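Long-range contacts in 3-phytase (Klebsiella pneumoniae, PDB 2WNH), which probably removes phosphate from phytate (inositol hexakisphosphate), beginning at the 3-position, as a member of the histidine acid phosphatase family: residues L22-I27 with L214-S219; T299-S304 with T386-R391; F303-P308 with V338-Q343. The protein carries 3 engineered substitutions. All coordinates share one frame; numbering follows the deposited sequence.

Interaction 1: L22-I27 with L214-S219; sequences LSRHGI and LRLGWS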
# COMPACT_ATOMS: atom_id res chain seq x y z
N LEU B 22 -29.43 2.09 -8.58
CA LEU B 22 -30.27 0.93 -8.29
C LEU B 22 -29.58 -0.31 -8.85
O LEU B 22 -29.56 -0.51 -10.07
CB LEU B 22 -31.68 1.09 -8.92
CG LEU B 22 -32.64 -0.11 -8.73
CD1 LEU B 22 -32.95 -0.37 -7.23
CD2 LEU B 22 -33.94 0.06 -9.53
N SER B 23 -29.05 -1.15 -7.96
CA SER B 23 -28.26 -2.31 -8.31
C SER B 23 -29.08 -3.58 -8.14
O SER B 23 -29.87 -3.68 -7.19
CB SER B 23 -27.06 -2.41 -7.37
OG SER B 23 -26.24 -3.55 -7.69
N ARG B 24 -28.85 -4.56 -9.01
CA ARG B 24 -29.35 -5.91 -8.79
C ARG B 24 -28.39 -6.57 -7.81
O ARG B 24 -27.20 -6.22 -7.76
CB ARG B 24 -29.36 -6.73 -10.11
CG ARG B 24 -30.06 -8.08 -9.96
CD ARG B 24 -29.91 -8.98 -11.19
NE ARG B 24 -30.42 -10.33 -10.86
CZ ARG B 24 -30.31 -11.40 -11.65
NH1 ARG B 24 -29.75 -11.31 -12.85
NH2 ARG B 24 -30.76 -12.59 -11.23
N HIS B 25 -28.90 -7.52 -7.04
CA HIS B 25 -27.99 -8.37 -6.26
C HIS B 25 -27.01 -9.12 -7.19
O HIS B 25 -27.22 -9.20 -8.41
CB HIS B 25 -28.80 -9.32 -5.38
CG HIS B 25 -29.70 -10.21 -6.16
ND1 HIS B 25 -29.24 -11.27 -6.92
CD2 HIS B 25 -31.05 -10.21 -6.30
CE1 HIS B 25 -30.27 -11.87 -7.50
NE2 HIS B 25 -31.38 -11.25 -7.14
N GLY B 26 -25.92 -9.60 -6.61
CA GLY B 26 -24.94 -10.40 -7.36
C GLY B 26 -25.41 -11.83 -7.58
O GLY B 26 -26.57 -12.18 -7.31
N ILE B 27 -24.50 -12.65 -8.10
CA ILE B 27 -24.81 -14.04 -8.45
C ILE B 27 -25.37 -14.85 -7.27
O ILE B 27 -24.86 -14.81 -6.16
CB ILE B 27 -23.56 -14.74 -9.04
CG1 ILE B 27 -23.05 -13.96 -10.26
CG2 ILE B 27 -23.83 -16.24 -9.34
CD1 ILE B 27 -21.60 -14.24 -10.58
N LEU B 214 -28.93 -21.10 -15.84
CA LEU B 214 -27.76 -21.38 -16.67
C LEU B 214 -26.85 -20.16 -16.78
O LEU B 214 -25.64 -20.28 -16.65
CB LEU B 214 -28.18 -21.91 -18.05
CG LEU B 214 -28.96 -23.23 -18.00
CD1 LEU B 214 -29.47 -23.54 -19.39
CD2 LEU B 214 -28.12 -24.40 -17.49
N ARG B 215 -27.46 -18.98 -17.00
CA ARG B 215 -26.69 -17.74 -17.07
C ARG B 215 -25.94 -17.47 -15.78
O ARG B 215 -24.76 -17.07 -15.80
CB ARG B 215 -27.62 -16.55 -17.37
CG ARG B 215 -26.88 -15.19 -17.34
CD ARG B 215 -27.01 -14.52 -15.95
NE ARG B 215 -28.31 -13.83 -15.85
CZ ARG B 215 -28.60 -12.71 -16.51
NH1 ARG B 215 -27.69 -12.13 -17.27
NH2 ARG B 215 -29.81 -12.17 -16.40
N LEU B 216 -26.63 -17.66 -14.65
CA LEU B 216 -26.00 -17.50 -13.33
C LEU B 216 -24.89 -18.53 -13.08
O LEU B 216 -23.80 -18.16 -12.64
CB LEU B 216 -27.06 -17.53 -12.20
CG LEU B 216 -27.98 -16.30 -12.13
CD1 LEU B 216 -29.18 -16.59 -11.25
CD2 LEU B 216 -27.22 -15.05 -11.68
N GLY B 217 -25.14 -19.80 -13.42
CA GLY B 217 -24.07 -20.84 -13.33
C GLY B 217 -22.83 -20.58 -14.18
O GLY B 217 -21.70 -20.89 -13.74
N TRP B 218 -23.03 -20.05 -15.41
CA TRP B 218 -21.92 -19.59 -16.27
C TRP B 218 -21.14 -18.50 -15.55
O TRP B 218 -19.91 -18.54 -15.42
CB TRP B 218 -22.41 -19.05 -17.63
CG TRP B 218 -21.22 -18.65 -18.50
CD1 TRP B 218 -20.68 -17.40 -18.64
CD2 TRP B 218 -20.40 -19.54 -19.28
NE1 TRP B 218 -19.58 -17.45 -19.48
CE2 TRP B 218 -19.40 -18.75 -19.89
CE3 TRP B 218 -20.44 -20.92 -19.54
CZ2 TRP B 218 -18.41 -19.30 -20.74
CZ3 TRP B 218 -19.46 -21.47 -20.39
CH2 TRP B 218 -18.46 -20.66 -20.98
N SER B 219 -21.89 -17.50 -15.09
CA SER B 219 -21.30 -16.30 -14.47
C SER B 219 -20.55 -16.64 -13.19
O SER B 219 -19.56 -15.96 -12.84
CB SER B 219 -22.40 -15.29 -14.17
OG SER B 219 -23.07 -14.94 -15.38

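Interaction 2: T299-S304 with T386-R391; sequences TLMNFS and TALGQR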
# COMPACT_ATOMS: atom_id res chain seq x y z
N THR B 299 -38.99 0.15 -17.46
CA THR B 299 -40.24 0.22 -18.24
C THR B 299 -40.94 1.57 -18.08
O THR B 299 -41.34 2.20 -19.07
CB THR B 299 -41.15 -1.00 -17.96
OG1 THR B 299 -40.55 -2.13 -18.59
CG2 THR B 299 -42.56 -0.80 -18.55
N LEU B 300 -41.06 2.04 -16.83
CA LEU B 300 -41.67 3.35 -16.56
C LEU B 300 -40.86 4.48 -17.18
O LEU B 300 -41.41 5.48 -17.66
CB LEU B 300 -41.88 3.55 -15.05
CG LEU B 300 -42.87 2.59 -14.37
CD1 LEU B 300 -42.90 2.89 -12.90
CD2 LEU B 300 -44.24 2.71 -14.99
N MET B 301 -39.54 4.32 -17.20
CA MET B 301 -38.63 5.28 -17.87
C MET B 301 -38.74 5.24 -19.38
O MET B 301 -38.23 6.15 -20.05
CB MET B 301 -37.17 5.04 -17.46
CG MET B 301 -36.87 5.27 -15.99
SD MET B 301 -35.25 4.57 -15.55
CE MET B 301 -34.19 5.98 -15.80
N ASN B 302 -39.36 4.19 -19.92
CA ASN B 302 -39.34 3.92 -21.37
C ASN B 302 -37.90 3.81 -21.91
O ASN B 302 -37.56 4.33 -22.98
CB ASN B 302 -40.15 4.99 -22.13
CG ASN B 302 -40.80 4.45 -23.41
OD1 ASN B 302 -41.31 5.23 -24.20
ND2 ASN B 302 -40.81 3.14 -23.60
N PHE B 303 -37.05 3.14 -21.14
CA PHE B 303 -35.63 3.04 -21.44
C PHE B 303 -35.32 1.59 -21.74
O PHE B 303 -35.49 0.71 -20.89
CB PHE B 303 -34.80 3.59 -20.24
CG PHE B 303 -33.28 3.45 -20.37
CD1 PHE B 303 -32.62 3.45 -21.61
CD2 PHE B 303 -32.50 3.41 -19.20
CE1 PHE B 303 -31.21 3.32 -21.67
CE2 PHE B 303 -31.11 3.30 -19.25
CZ PHE B 303 -30.46 3.26 -20.48
N SER B 304 -34.86 1.35 -22.96
CA SER B 304 -34.52 0.02 -23.43
C SER B 304 -33.04 -0.04 -23.80
O SER B 304 -32.48 0.92 -24.31
CB SER B 304 -35.37 -0.34 -24.65
OG SER B 304 -35.10 -1.66 -25.11
N THR B 386 -38.98 15.18 -16.19
CA THR B 386 -40.36 15.15 -16.69
C THR B 386 -40.59 13.98 -17.64
O THR B 386 -41.58 13.27 -17.51
CB THR B 386 -40.72 16.47 -17.39
OG1 THR B 386 -40.65 17.53 -16.43
CG2 THR B 386 -42.16 16.41 -17.96
N ALA B 387 -39.68 13.80 -18.59
CA ALA B 387 -39.79 12.71 -19.54
C ALA B 387 -39.72 11.34 -18.86
O ALA B 387 -40.51 10.44 -19.16
CB ALA B 387 -38.74 12.83 -20.65
N LEU B 388 -38.78 11.19 -17.93
CA LEU B 388 -38.60 9.90 -17.26
C LEU B 388 -39.77 9.54 -16.34
O LEU B 388 -40.01 8.35 -16.06
CB LEU B 388 -37.29 9.88 -16.46
CG LEU B 388 -36.03 9.86 -17.33
CD1 LEU B 388 -34.81 10.25 -16.46
CD2 LEU B 388 -35.78 8.53 -18.03
N GLY B 389 -40.48 10.55 -15.86
CA GLY B 389 -41.55 10.36 -14.90
C GLY B 389 -42.96 10.27 -15.48
O GLY B 389 -43.91 10.09 -14.72
N GLN B 390 -43.09 10.36 -16.80
CA GLN B 390 -44.41 10.45 -17.47
C GLN B 390 -45.37 9.31 -17.16
O GLN B 390 -46.58 9.51 -17.18
CB GLN B 390 -44.25 10.39 -18.98
CG GLN B 390 -43.61 11.54 -19.65
CD GLN B 390 -43.39 11.22 -21.11
OE1 GLN B 390 -44.34 11.23 -21.91
NE2 GLN B 390 -42.14 10.88 -21.48
N ARG B 391 -44.82 8.10 -16.97
CA ARG B 391 -45.62 6.90 -16.84
C ARG B 391 -45.87 6.54 -15.39
O ARG B 391 -46.51 5.54 -15.12
CB ARG B 391 -44.94 5.70 -17.54
CG ARG B 391 -44.91 5.78 -19.06
CD ARG B 391 -44.04 4.67 -19.66
NE ARG B 391 -44.46 4.35 -21.02
CZ ARG B 391 -44.06 3.28 -21.71
NH1 ARG B 391 -43.20 2.41 -21.20
NH2 ARG B 391 -44.53 3.09 -22.94
O HOH W 1 -41.52 7.67 -19.24
O HOH W 2 -42.39 7.23 -15.85

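Interaction 3: F303-P308 with V338-Q343; sequences FSWQLP and VYFQAQ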
# COMPACT_ATOMS: atom_id res chain seq x y z
N PHE B 303 -37.05 3.14 -21.14
CA PHE B 303 -35.63 3.04 -21.44
C PHE B 303 -35.32 1.59 -21.74
O PHE B 303 -35.49 0.71 -20.89
CB PHE B 303 -34.80 3.59 -20.24
CG PHE B 303 -33.28 3.45 -20.37
CD1 PHE B 303 -32.62 3.45 -21.61
CD2 PHE B 303 -32.50 3.41 -19.20
CE1 PHE B 303 -31.21 3.32 -21.67
CE2 PHE B 303 -31.11 3.30 -19.25
CZ PHE B 303 -30.46 3.26 -20.48
N SER B 304 -34.86 1.35 -22.96
CA SER B 304 -34.52 0.02 -23.43
C SER B 304 -33.04 -0.04 -23.80
O SER B 304 -32.48 0.92 -24.31
CB SER B 304 -35.37 -0.34 -24.65
OG SER B 304 -35.10 -1.66 -25.11
N TRP B 305 -32.41 -1.18 -23.52
CA TRP B 305 -31.00 -1.37 -23.84
C TRP B 305 -30.72 -2.74 -24.42
O TRP B 305 -31.50 -3.67 -24.25
CB TRP B 305 -30.13 -1.15 -22.60
CG TRP B 305 -30.46 -2.04 -21.43
CD1 TRP B 305 -30.12 -3.36 -21.29
CD2 TRP B 305 -31.15 -1.67 -20.23
NE1 TRP B 305 -30.60 -3.84 -20.08
CE2 TRP B 305 -31.22 -2.82 -19.42
CE3 TRP B 305 -31.71 -0.47 -19.77
CZ2 TRP B 305 -31.83 -2.81 -18.16
CZ3 TRP B 305 -32.30 -0.45 -18.53
CH2 TRP B 305 -32.36 -1.62 -17.73
N GLN B 306 -29.60 -2.86 -25.13
CA GLN B 306 -29.07 -4.17 -25.49
C GLN B 306 -27.56 -4.10 -25.48
O GLN B 306 -26.99 -3.40 -26.29
CB GLN B 306 -29.57 -4.64 -26.86
CG GLN B 306 -29.14 -6.06 -27.13
CD GLN B 306 -29.89 -6.71 -28.27
OE1 GLN B 306 -30.99 -6.28 -28.65
NE2 GLN B 306 -29.30 -7.76 -28.82
N LEU B 307 -26.92 -4.83 -24.56
CA LEU B 307 -25.47 -4.79 -24.36
C LEU B 307 -24.83 -5.99 -25.06
O LEU B 307 -25.45 -7.04 -25.15
CB LEU B 307 -25.14 -4.85 -22.86
CG LEU B 307 -25.71 -3.72 -22.00
CD1 LEU B 307 -25.27 -3.83 -20.53
CD2 LEU B 307 -25.36 -2.37 -22.56
N PRO B 308 -23.56 -5.85 -25.50
CA PRO B 308 -22.84 -6.97 -26.15
C PRO B 308 -22.93 -8.27 -25.37
O PRO B 308 -22.67 -8.32 -24.16
CB PRO B 308 -21.39 -6.47 -26.17
CG PRO B 308 -21.51 -4.99 -26.21
CD PRO B 308 -22.72 -4.64 -25.40
N VAL B 338 -28.25 9.30 -17.49
CA VAL B 338 -29.02 8.12 -17.10
C VAL B 338 -28.43 6.95 -17.88
O VAL B 338 -28.29 7.01 -19.10
CB VAL B 338 -30.51 8.28 -17.50
CG1 VAL B 338 -31.28 7.03 -17.13
CG2 VAL B 338 -31.10 9.49 -16.81
N TYR B 339 -28.03 5.88 -17.18
CA TYR B 339 -27.45 4.75 -17.91
C TYR B 339 -27.64 3.43 -17.20
O TYR B 339 -27.97 3.39 -16.01
CB TYR B 339 -25.96 4.99 -18.23
CG TYR B 339 -25.06 5.22 -17.05
CD1 TYR B 339 -24.88 6.50 -16.54
CD2 TYR B 339 -24.36 4.16 -16.46
CE1 TYR B 339 -24.04 6.72 -15.46
CE2 TYR B 339 -23.50 4.38 -15.37
CZ TYR B 339 -23.36 5.66 -14.88
OH TYR B 339 -22.51 5.96 -13.83
N PHE B 340 -27.44 2.35 -17.95
CA PHE B 340 -27.47 1.02 -17.40
C PHE B 340 -26.10 0.41 -17.65
O PHE B 340 -25.52 0.60 -18.73
CB PHE B 340 -28.54 0.15 -18.07
CG PHE B 340 -28.59 -1.25 -17.53
CD1 PHE B 340 -29.04 -1.50 -16.23
CD2 PHE B 340 -28.14 -2.33 -18.30
CE1 PHE B 340 -29.06 -2.80 -15.70
CE2 PHE B 340 -28.17 -3.64 -17.76
CZ PHE B 340 -28.63 -3.86 -16.47
N GLN B 341 -25.56 -0.26 -16.64
CA GLN B 341 -24.23 -0.86 -16.75
C GLN B 341 -24.21 -2.29 -16.24
O GLN B 341 -24.92 -2.61 -15.27
CB GLN B 341 -23.19 0.00 -16.01
CG GLN B 341 -23.35 -0.02 -14.49
CD GLN B 341 -22.39 0.93 -13.79
OE1 GLN B 341 -21.25 1.08 -14.21
NE2 GLN B 341 -22.86 1.57 -12.73
N ALA B 342 -23.35 -3.11 -16.86
CA ALA B 342 -23.12 -4.52 -16.46
C ALA B 342 -21.76 -5.01 -16.90
O ALA B 342 -21.12 -4.41 -17.75
CB ALA B 342 -24.19 -5.43 -17.09
N GLN B 343 -21.33 -6.14 -16.35
CA GLN B 343 -20.19 -6.83 -16.94
C GLN B 343 -20.68 -7.90 -17.89
O GLN B 343 -21.75 -8.49 -17.68
CB GLN B 343 -19.35 -7.48 -15.85
CG GLN B 343 -18.57 -6.47 -15.02
CD GLN B 343 -17.39 -7.13 -14.31
OE1 GLN B 343 -16.23 -7.08 -14.78
NE2 GLN B 343 -17.68 -7.75 -13.19

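Interaction 1: L22-I27 with L214-S219
Ile27 and Arg24 carry the contact with the last turn and a half of helix 204-219, and belong to the RHGxRxP signature of histidine acid phosphatases, which begins at Arg24, the last residue of strand 14-24, and runs on into the loop. Ile27 meets the helix with two branches. Its CG1 lies opposite the carbonyl carbon (chi1 -57°), which sends CD1 against the end of the helix, 3.8 Å from Ser219 CB and 3.5 Å from Ser219 O. The other branch, CG2, rests against the backbone at 3.8 Å from Leu216 O, with Leu216 CD2 alongside. Arg24 runs out fully extended and passes Arg215, which points the opposite way, NH1 lying 3.7 Å from Arg215 NH2 with the guanidinium planes 61° apart. Glu212 probably offsets the like charges: OE2 forms a salt bridge with Arg24 NH2 and OE1 with Arg215 NH2. Arg24 NH1 also bonds to Ile315 O, and Arg215 NH1 to Asn314 OD1. Further back, Arg24 CG covers one face of His25, whose counterpart in relatives is the nucleophile. The rotation of that imidazole is fixed by ND1, which donates to Gly26 O over 2.8 Å at a nearly straight 174°, in the ring plane and on a carbonyl lone pair. On the helix, Ser219 OG and Ser219 N reach Arg215 O from opposite faces of its carbonyl plane.

Interaction 2: T299-S304 with T386-R391
The C-terminal ends of helices 291-301 and 381-388 meet here, with Met301 CA and Leu388 CA only 4.7 Å apart. Helix 291-301 finishes in a Schellman motif, in which Asn302 turns the chain with a positive phi of 57°. Four carbonyl oxygens gather at the junction, those of Thr299, Leu300, Ala387 and Leu388, and donors from Arg391 and from water meet them. Arg391 NH1 donates to Thr299 O over 2.8 Å at an N-H...O angle of 146°; the oxygen lies close to the guanidinium plane, although the donor is tilted from the carbonyl plane. Asn302 N bonds to the same oxygen from the opposite face, so Thr299 O is gripped by two donors. A cation at this helix end would probably be favoured by the partial negative charge of the carbonyls.

The Asn302 amide stacks on one face of the guanidinium, its CG offset toward the rim and the planes 28° apart. Its ND2 and Arg391 NH1 are both donors, so their closeness is part of the stack and not a hydrogen bond. The extended Arg391 chain reaches this place by passing Leu300: Arg391 CD lies 3.4 Å from Leu300 O, and Arg391 CB packs 4.0 Å from Leu300 CD2. On the buried side, the Leu388 and Met301 side chains cross at a slant, with Leu388 CD2 3.8 Å from Met301 CB; Met301 has two conformers, so the position of its methyl is less certain.

Two waters complete the seam. One donates to Leu300 O and Ala387 O. The second donates to Leu300 O at 2.7 Å and to Leu388 O at 2.6 Å, and accepts from Arg391 N at 2.8 Å.

Interaction 3: F303-P308 with V338-Q343
Trp305 and Phe340 lie face to face in an offset stack: the centroids of the indole six-membered ring and the phenyl ring are 3.8 Å apart and the planes differ by 8°. The tightest approach, 3.3 Å between Trp305 CE2 and Phe340 CD2, falls at the bond shared by the two indole rings, so the phenyl also reaches over part of the five-membered ring. Trp305 CG is wedged between its own backbone N and carbonyl carbon; this chi1 of 58° directs the indole toward the strand, and chi2 sets its plane nearly parallel to the phenyl. The backbone puts Phe340 CB over the same indole six-membered ring as a CH-pi donor, 17° from the ring normal, and chi1, with CG on the far side from the backbone N, then carries the phenyl across the indole. The indole NE1 bonds to Asn314 O, which helps to fix the ring.

The loop that follows helix 291-301 here runs over one face of the central mixed sheet of the histidine phosphatase fold, along strand 334-342. Earlier along the loop, the edge of the Phe303 ring turns to the strand backbone, CE2 lying 4.0 Å from Phe340 N and equally far from Tyr339 C. Trp305 CE3 sits 3.8 Å above the plane of the Phe303 ring, over its centre, so Phe303 meets the indole with its face and the strand with its edge. Two residues after Trp305, Leu307 CD1 touches both Phe340 CD2 and Ala342 CB, each at 3.9 Å.

How the interactions relate
Interactions 2 and 3 are continuous, since both use Phe303 and Ser304: the chain leaves the helix-end junction and passes directly onto the sheet. They also touch through Leu388 CD1, 3.8 Å from Val338 CG2. Interaction 1 touches neither. Its nearest atoms are about 6 Å from interaction 3 and about 8 Å from interaction 2, but Asn314 bridges the first gap, bonding to Arg215 through OD1 and to Trp305 through O. Only interaction 1 includes the signature motif of the presumed active site; interaction 2, its centre about 25 Å from that of interaction 1, is partly buried packing. A bound sodium ion lies about 13 Å from the Thr299 side chain, too far for direct contact.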